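Local coordinates for glycosyl hydrolases family 2, sugar binding domain protein (Bacteroides uniformis str. 3978 T3 ii, PDB 6D1P) that is a beta-glucuronidase of a human gut bacterium, a family 2 glycosyl hydrolase that probably cleaves beta-linked glucuronic acid from its conjugates, at residues A[72-84]-A[763-775]. Numbering follows the deposited sequence.
Sequences CFNAEDAVDPDVN and LRNQGTAQGSRRI. With K (potassium ion), chain J.
D82 forms a salt bridge with each of two neighbouring arginines. Its OD1 accepts from R773 NH2 at 2.9 Å, and its OD2 from R774 NH2 at 3.0 Å. Both bonds use syn lone pairs. R774 has CG anti to its backbone N (chi1 178°) and bends at chi3, bringing NH2 to D82 OD2. P81 CB approaches the guanidinium obliquely, 3.7 Å from R774 NH1. Beside this network N765 points into the 72-84 loop. Its OD1 sits 3.4 Å from D80 CA, and its ND2 gives a weak hydrogen bond to E76 OE2. V79 CG2 packs on N765 O at 3.3 Å, and a water joins that oxygen to A75 O. In the second shell, D80 OD1 accepts from D82 N in an Asx turn. A potassium ion binds the carbonyl oxygens of D77, A78, D80 and V83, and probably helps hold this loop's shape. E753 pairs with R774 NE. With an alanine at R774, E753 would probably lose this mate and D82 OD2 its arginine donor. The contact joins a metal-bound loop of the sugar-binding domain to a C-terminal beta-sheet domain, and D82, with E753 on R774, probably offsets the charge of the two arginines.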
ATOM      1  N   CYS A  72       2.817  14.162  -3.066  1.00 25.31           N
ATOM      2  CA  CYS A  72       1.478  13.644  -2.838  1.00 24.84           C
ATOM      3  C   CYS A  72       1.504  12.122  -2.752  1.00 24.47           C
ATOM      4  O   CYS A  72       2.130  11.467  -3.589  1.00 21.23           O
ATOM      5  CB  CYS A  72       0.541  14.112  -3.961  1.00 23.16           C
ATOM      6  SG  CYS A  72      -1.117  13.453  -3.855  1.00 23.35           S
ATOM      7  N   PHE A  73       0.803  11.571  -1.743  1.00 23.07           N
ATOM      8  CA  PHE A  73       0.703  10.119  -1.581  1.00 22.32           C
ATOM      9  C   PHE A  73       0.209   9.438  -2.852  1.00 24.17           C
ATOM     10  O   PHE A  73       0.496   8.261  -3.080  1.00 19.88           O
ATOM     11  CB  PHE A  73      -0.279   9.736  -0.459  1.00 24.53           C
ATOM     12  CG  PHE A  73       0.139  10.146   0.934  1.00 21.08           C
ATOM     13  CD1 PHE A  73       1.290  10.884   1.165  1.00 21.63           C
ATOM     14  CD2 PHE A  73      -0.650   9.785   2.015  1.00 19.61           C
ATOM     15  CE1 PHE A  73       1.649  11.249   2.446  1.00 21.29           C
ATOM     16  CE2 PHE A  73      -0.307  10.142   3.300  1.00 20.25           C
ATOM     17  CZ  PHE A  73       0.842  10.882   3.524  1.00 22.14           C
ATOM     18  N   ASN A  74      -0.570  10.140  -3.669  1.00 23.05           N
ATOM     19  CA  ASN A  74      -1.367   9.479  -4.690  1.00 20.63           C
ATOM     20  C   ASN A  74      -0.981   9.948  -6.089  1.00 22.89           C
ATOM     21  O   ASN A  74      -1.791   9.873  -7.023  1.00 20.08           O
ATOM     22  CB  ASN A  74      -2.853   9.703  -4.411  1.00 20.60           C
ATOM     23  CG  ASN A  74      -3.209   9.493  -2.947  1.00 20.45           C
ATOM     24  OD1 ASN A  74      -3.414  10.457  -2.215  1.00 22.71           O
ATOM     25  ND2 ASN A  74      -3.281   8.223  -2.510  1.00 23.45           N
ATOM     26  N   ALA A  75       0.269  10.423  -6.225  1.00 20.26           N
ATOM     27  CA  ALA A  75       0.801  10.874  -7.505  1.00 23.33           C
ATOM     28  C   ALA A  75       0.533   9.869  -8.619  1.00 24.05           C
ATOM     29  O   ALA A  75       0.283  10.255  -9.765  1.00 21.63           O
ATOM     30  CB  ALA A  75       2.306  11.140  -7.373  1.00 23.01           C
ATOM     31  N   GLU A  76       0.575   8.587  -8.310  1.00 20.30           N
ATOM     32  CA  GLU A  76       0.273   7.597  -9.334  1.00 23.06           C
ATOM     33  C   GLU A  76      -0.944   6.742  -9.026  1.00 24.72           C
ATOM     34  O   GLU A  76      -1.683   6.388  -9.953  1.00 20.93           O
ATOM     35  CB  GLU A  76       1.485   6.671  -9.564  1.00 25.07           C
ATOM     36  CG  GLU A  76       2.428   7.162 -10.652  1.00 36.27           C
ATOM     37  CD  GLU A  76       3.352   6.058 -11.187  1.00 53.61           C
ATOM     38  OE1 GLU A  76       4.163   6.361 -12.111  1.00 55.65           O
ATOM     39  OE2 GLU A  76       3.261   4.899 -10.691  1.00 43.01           O
ATOM     40  N   ASP A  77      -1.168   6.364  -7.760  1.00 21.29           N
ATOM     41  CA  ASP A  77      -2.182   5.352  -7.521  1.00 17.45           C
ATOM     42  C   ASP A  77      -3.605   5.906  -7.593  1.00 22.21           C
ATOM     43  O   ASP A  77      -4.554   5.107  -7.615  1.00 21.90           O
ATOM     44  CB  ASP A  77      -1.916   4.607  -6.182  1.00 19.33           C
ATOM     45  CG  ASP A  77      -2.285   5.413  -4.917  1.00 23.12           C
ATOM     46  OD1 ASP A  77      -2.643   6.602  -4.974  1.00 21.26           O
ATOM     47  OD2 ASP A  77      -2.206   4.830  -3.816  1.00 24.73           O
ATOM     48  N   ALA A  78      -3.788   7.234  -7.680  1.00 19.28           N
ATOM     49  CA  ALA A  78      -5.143   7.750  -7.866  1.00 16.79           C
ATOM     50  C   ALA A  78      -5.769   7.173  -9.124  1.00 17.16           C
ATOM     51  O   ALA A  78      -6.951   6.827  -9.127  1.00 18.05           O
ATOM     52  CB  ALA A  78      -5.159   9.286  -7.913  1.00 18.69           C
ATOM     53  N   VAL A  79      -4.987   7.038 -10.198  1.00 15.84           N
ATOM     54  CA  VAL A  79      -5.513   6.567 -11.472  1.00 17.64           C
ATOM     55  C   VAL A  79      -4.987   5.194 -11.853  1.00 22.36           C
ATOM     56  O   VAL A  79      -5.324   4.698 -12.936  1.00 22.70           O
ATOM     57  CB  VAL A  79      -5.246   7.578 -12.607  1.00 19.85           C
ATOM     58  CG1 VAL A  79      -5.963   8.933 -12.335  1.00 13.96           C
ATOM     59  CG2 VAL A  79      -3.748   7.776 -12.820  1.00 19.56           C
ATOM     60  N   ASP A  80      -4.187   4.558 -11.010  1.00 21.07           N
ATOM     61  CA  ASP A  80      -3.833   3.162 -11.239  1.00 20.52           C
ATOM     62  C   ASP A  80      -5.111   2.339 -11.323  1.00 21.90           C
ATOM     63  O   ASP A  80      -5.865   2.294 -10.346  1.00 26.69           O
ATOM     64  CB  ASP A  80      -2.959   2.650 -10.109  1.00 24.55           C
ATOM     65  CG  ASP A  80      -2.433   1.231 -10.353  1.00 27.89           C
ATOM     66  OD1 ASP A  80      -3.185   0.324 -10.809  1.00 26.14           O
ATOM     67  OD2 ASP A  80      -1.238   1.043 -10.071  1.00 24.56           O
ATOM     68  N   PRO A  81      -5.389   1.670 -12.444  1.00 23.66           N
ATOM     69  CA  PRO A  81      -6.695   1.005 -12.596  1.00 23.59           C
ATOM     70  C   PRO A  81      -6.903  -0.191 -11.680  1.00 27.82           C
ATOM     71  O   PRO A  81      -8.037  -0.678 -11.590  1.00 28.49           O
ATOM     72  CB  PRO A  81      -6.691   0.573 -14.067  1.00 26.25           C
ATOM     73  CG  PRO A  81      -5.233   0.339 -14.343  1.00 26.42           C
ATOM     74  CD  PRO A  81      -4.497   1.402 -13.583  1.00 21.36           C
ATOM     75  N   ASP A  82      -5.868  -0.689 -11.004  1.00 25.82           N
ATOM     76  CA  ASP A  82      -5.995  -1.948 -10.286  1.00 31.35           C
ATOM     77  C   ASP A  82      -5.959  -1.818  -8.768  1.00 26.65           C
ATOM     78  O   ASP A  82      -6.043  -2.840  -8.085  1.00 29.21           O
ATOM     79  CB  ASP A  82      -4.907  -2.941 -10.757  1.00 29.24           C
ATOM     80  CG  ASP A  82      -5.048  -3.306 -12.241  1.00 36.73           C
ATOM     81  OD1 ASP A  82      -4.086  -3.115 -13.022  1.00 40.89           O
ATOM     82  OD2 ASP A  82      -6.143  -3.760 -12.639  1.00 37.00           O
ATOM     83  N   VAL A  83      -5.858  -0.614  -8.210  1.00 22.33           N
ATOM     84  CA  VAL A  83      -5.757  -0.478  -6.764  1.00 22.35           C
ATOM     85  C   VAL A  83      -6.686   0.622  -6.275  1.00 28.80           C
ATOM     86  O   VAL A  83      -7.026   1.553  -7.009  1.00 21.57           O
ATOM     87  CB  VAL A  83      -4.313  -0.184  -6.316  1.00 24.85           C
ATOM     88  CG1 VAL A  83      -3.394  -1.345  -6.661  1.00 20.07           C
ATOM     89  CG2 VAL A  83      -3.834   1.056  -6.992  1.00 22.79           C
ATOM     90  N   ASN A  84      -7.108   0.507  -5.019  1.00 26.09           N
ATOM     91  CA  ASN A  84      -7.718   1.649  -4.366  1.00 22.40           C
ATOM     92  C   ASN A  84      -6.632   2.649  -4.008  1.00 22.04           C
ATOM     93  O   ASN A  84      -5.596   2.271  -3.458  1.00 24.31           O
ATOM     94  CB  ASN A  84      -8.452   1.222  -3.103  1.00 22.05           C
ATOM     95  CG  ASN A  84      -9.496   0.166  -3.360  1.00 27.61           C
ATOM     96  OD1 ASN A  84     -10.284   0.251  -4.317  1.00 23.70           O
ATOM     97  ND2 ASN A  84      -9.521  -0.848  -2.485  1.00 25.52           N
ATOM     98  N   LEU A 763       4.925   4.601 -20.029  1.00 27.55           N
ATOM     99  CA  LEU A 763       4.438   5.789 -19.341  1.00 26.77           C
ATOM    100  C   LEU A 763       2.999   5.498 -18.942  1.00 35.21           C
ATOM    101  O   LEU A 763       2.087   5.575 -19.767  1.00 37.43           O
ATOM    102  CB  LEU A 763       4.512   7.029 -20.227  1.00 28.11           C
ATOM    103  CG  LEU A 763       3.683   8.198 -19.658  1.00 35.12           C
ATOM    104  CD1 LEU A 763       4.470   8.981 -18.583  1.00 32.26           C
ATOM    105  CD2 LEU A 763       3.053   9.152 -20.730  1.00 32.28           C
ATOM    106  N   ARG A 764       2.772   5.148 -17.686  1.00 26.23           N
ATOM    107  CA  ARG A 764       1.419   4.815 -17.296  1.00 28.24           C
ATOM    108  C   ARG A 764       1.024   5.592 -16.047  1.00 24.51           C
ATOM    109  O   ARG A 764       1.772   6.442 -15.542  1.00 23.61           O
ATOM    110  CB  ARG A 764       1.265   3.303 -17.088  1.00 30.63           C
ATOM    111  CG  ARG A 764       2.213   2.658 -16.100  1.00 26.53           C
ATOM    112  CD  ARG A 764       2.190   1.143 -16.341  1.00 31.38           C
ATOM    113  NE  ARG A 764       3.255   0.433 -15.635  1.00 41.45           N
ATOM    114  CZ  ARG A 764       3.050  -0.460 -14.666  1.00 42.10           C
ATOM    115  NH1 ARG A 764       1.811  -0.766 -14.289  1.00 32.00           N
ATOM    116  NH2 ARG A 764       4.087  -1.061 -14.080  1.00 38.89           N
ATOM    117  N   ASN A 765      -0.191   5.288 -15.582  1.00 23.08           N
ATOM    118  CA  ASN A 765      -0.832   5.938 -14.432  1.00 23.81           C
ATOM    119  C   ASN A 765      -0.804   7.464 -14.535  1.00 20.68           C
ATOM    120  O   ASN A 765      -0.549   8.170 -13.558  1.00 17.98           O
ATOM    121  CB  ASN A 765      -0.205   5.466 -13.115  1.00 23.76           C
ATOM    122  CG  ASN A 765      -0.225   3.970 -12.977  1.00 24.42           C
ATOM    123  OD1 ASN A 765      -1.174   3.295 -13.390  1.00 25.91           O
ATOM    124  ND2 ASN A 765       0.835   3.431 -12.417  1.00 30.22           N
ATOM    125  N   GLN A 766      -1.093   7.990 -15.725  1.00 23.08           N
ATOM    126  CA  GLN A 766      -1.188   9.438 -15.879  1.00 23.47           C
ATOM    127  C   GLN A 766      -2.619   9.956 -15.877  1.00 22.31           C
ATOM    128  O   GLN A 766      -2.841  11.128 -15.553  1.00 22.52           O
ATOM    129  CB  GLN A 766      -0.490   9.887 -17.170  1.00 25.18           C
ATOM    130  CG  GLN A 766       0.981   9.476 -17.255  1.00 25.59           C
ATOM    131  CD  GLN A 766       1.810  10.113 -16.161  1.00 26.59           C
ATOM    132  OE1 GLN A 766       1.946  11.341 -16.102  1.00 23.43           O
ATOM    133  NE2 GLN A 766       2.362   9.281 -15.271  1.00 24.43           N
ATOM    134  N   GLY A 767      -3.590   9.120 -16.238  1.00 25.44           N
ATOM    135  CA  GLY A 767      -4.952   9.591 -16.423  1.00 19.73           C
ATOM    136  C   GLY A 767      -5.182  10.298 -17.743  1.00 22.74           C
ATOM    137  O   GLY A 767      -6.095  11.125 -17.845  1.00 22.37           O
ATOM    138  N   THR A 768      -4.386   9.993 -18.757  1.00 21.57           N
ATOM    139  CA  THR A 768      -4.415  10.649 -20.058  1.00 22.21           C
ATOM    140  C   THR A 768      -4.658   9.615 -21.156  1.00 21.38           C
ATOM    141  O   THR A 768      -4.651   8.401 -20.911  1.00 28.53           O
ATOM    142  CB  THR A 768      -3.101  11.389 -20.311  1.00 23.32           C
ATOM    143  OG1 THR A 768      -2.021  10.458 -20.171  1.00 25.94           O
ATOM    144  CG2 THR A 768      -2.925  12.515 -19.309  1.00 20.02           C
ATOM    145  N   ALA A 769      -4.843  10.108 -22.387  1.00 19.15           N
ATOM    146  CA  ALA A 769      -5.094   9.225 -23.531  1.00 24.23           C
ATOM    147  C   ALA A 769      -3.895   8.344 -23.874  1.00 24.82           C
ATOM    148  O   ALA A 769      -4.069   7.251 -24.420  1.00 24.46           O
ATOM    149  CB  ALA A 769      -5.474  10.041 -24.765  1.00 22.50           C
ATOM    150  N   GLN A 770      -2.679   8.799 -23.603  1.00 26.16           N
ATOM    151  CA  GLN A 770      -1.501   8.046 -24.007  1.00 27.14           C
ATOM    152  C   GLN A 770      -0.662   7.614 -22.813  1.00 24.17           C
ATOM    153  O   GLN A 770       0.444   7.095 -23.002  1.00 29.35           O
ATOM    154  CB  GLN A 770      -0.666   8.867 -24.997  1.00 24.73           C
ATOM    155  CG  GLN A 770      -1.430   9.232 -26.270  1.00 27.60           C
ATOM    156  CD  GLN A 770      -0.605  10.080 -27.260  1.00 32.31           C
ATOM    157  OE1 GLN A 770       0.357  10.753 -26.881  1.00 27.11           O
ATOM    158  NE2 GLN A 770      -0.993  10.046 -28.529  1.00 28.30           N
ATOM    159  N   GLY A 771      -1.161   7.811 -21.596  1.00 24.52           N
ATOM    160  CA  GLY A 771      -0.447   7.449 -20.390  1.00 23.15           C
ATOM    161  C   GLY A 771      -1.258   6.549 -19.477  1.00 25.07           C
ATOM    162  O   GLY A 771      -1.151   6.645 -18.244  1.00 22.06           O
ATOM    163  N   SER A 772      -2.065   5.666 -20.068  1.00 22.11           N
ATOM    164  CA  SER A 772      -2.916   4.747 -19.323  1.00 22.49           C
ATOM    165  C   SER A 772      -2.614   3.317 -19.735  1.00 24.59           C
ATOM    166  O   SER A 772      -2.579   3.005 -20.931  1.00 24.38           O
ATOM    167  CB  SER A 772      -4.402   5.056 -19.543  1.00 21.62           C
ATOM    168  OG  SER A 772      -4.686   6.375 -19.121  1.00 22.00           O
ATOM    169  N   ARG A 773      -2.410   2.461 -18.729  1.00 25.82           N
ATOM    170  CA  ARG A 773      -2.167   1.036 -18.934  1.00 25.04           C
ATOM    171  C   ARG A 773      -3.407   0.311 -19.447  1.00 27.06           C
ATOM    172  O   ARG A 773      -3.289  -0.678 -20.190  1.00 23.02           O
ATOM    173  CB  ARG A 773      -1.717   0.409 -17.609  1.00 29.60           C
ATOM    174  CG  ARG A 773      -1.272  -1.034 -17.741  1.00 39.76           C
ATOM    175  CD  ARG A 773      -1.007  -1.701 -16.404  1.00 44.81           C
ATOM    176  NE  ARG A 773      -2.207  -2.330 -15.853  1.00 45.67           N
ATOM    177  CZ  ARG A 773      -2.742  -3.454 -16.326  1.00 47.15           C
ATOM    178  NH1 ARG A 773      -2.190  -4.078 -17.372  1.00 44.87           N
ATOM    179  NH2 ARG A 773      -3.833  -3.952 -15.757  1.00 43.17           N
ATOM    180  N   ARG A 774      -4.595   0.749 -19.015  1.00 23.57           N
ATOM    181  CA  ARG A 774      -5.864   0.216 -19.496  1.00 26.54           C
ATOM    182  C   ARG A 774      -6.788   1.365 -19.880  1.00 24.07           C
ATOM    183  O   ARG A 774      -6.995   2.295 -19.095  1.00 22.62           O
ATOM    184  CB  ARG A 774      -6.536  -0.667 -18.446  1.00 28.28           C
ATOM    185  CG  ARG A 774      -7.869  -1.201 -18.894  1.00 30.27           C
ATOM    186  CD  ARG A 774      -8.553  -1.862 -17.733  1.00 33.07           C
ATOM    187  NE  ARG A 774      -7.686  -2.897 -17.209  1.00 43.24           N
ATOM    188  CZ  ARG A 774      -7.576  -3.222 -15.923  1.00 44.01           C
ATOM    189  NH1 ARG A 774      -8.291  -2.595 -14.992  1.00 37.21           N
ATOM    190  NH2 ARG A 774      -6.745  -4.188 -15.575  1.00 33.96           N
ATOM    191  N   ILE A 775      -7.364   1.285 -21.073  1.00 24.26           N
ATOM    192  CA  ILE A 775      -8.154   2.384 -21.604  1.00 23.87           C
ATOM    193  C   ILE A 775      -9.053   1.831 -22.698  1.00 24.02           C
ATOM    194  O   ILE A 775      -8.631   1.000 -23.511  1.00 22.19           O
ATOM    195  CB  ILE A 775      -7.225   3.520 -22.115  1.00 24.63           C
ATOM    196  CG1 ILE A 775      -8.002   4.711 -22.647  1.00 19.13           C
ATOM    197  CG2 ILE A 775      -6.335   3.023 -23.207  1.00 18.94           C
ATOM    198  CD1 ILE A 775      -7.098   5.899 -22.981  1.00 21.79           C
TER
HETATM  199  K     K J 908      -7.031   3.981  -8.376  1.00 20.55           K
HETATM  200  O   HOH W   1      -0.965  10.533 -12.188  1.00 21.44           O
HETATM  201  O   HOH W   2      -8.745   4.657  -6.196  1.00 12.49           O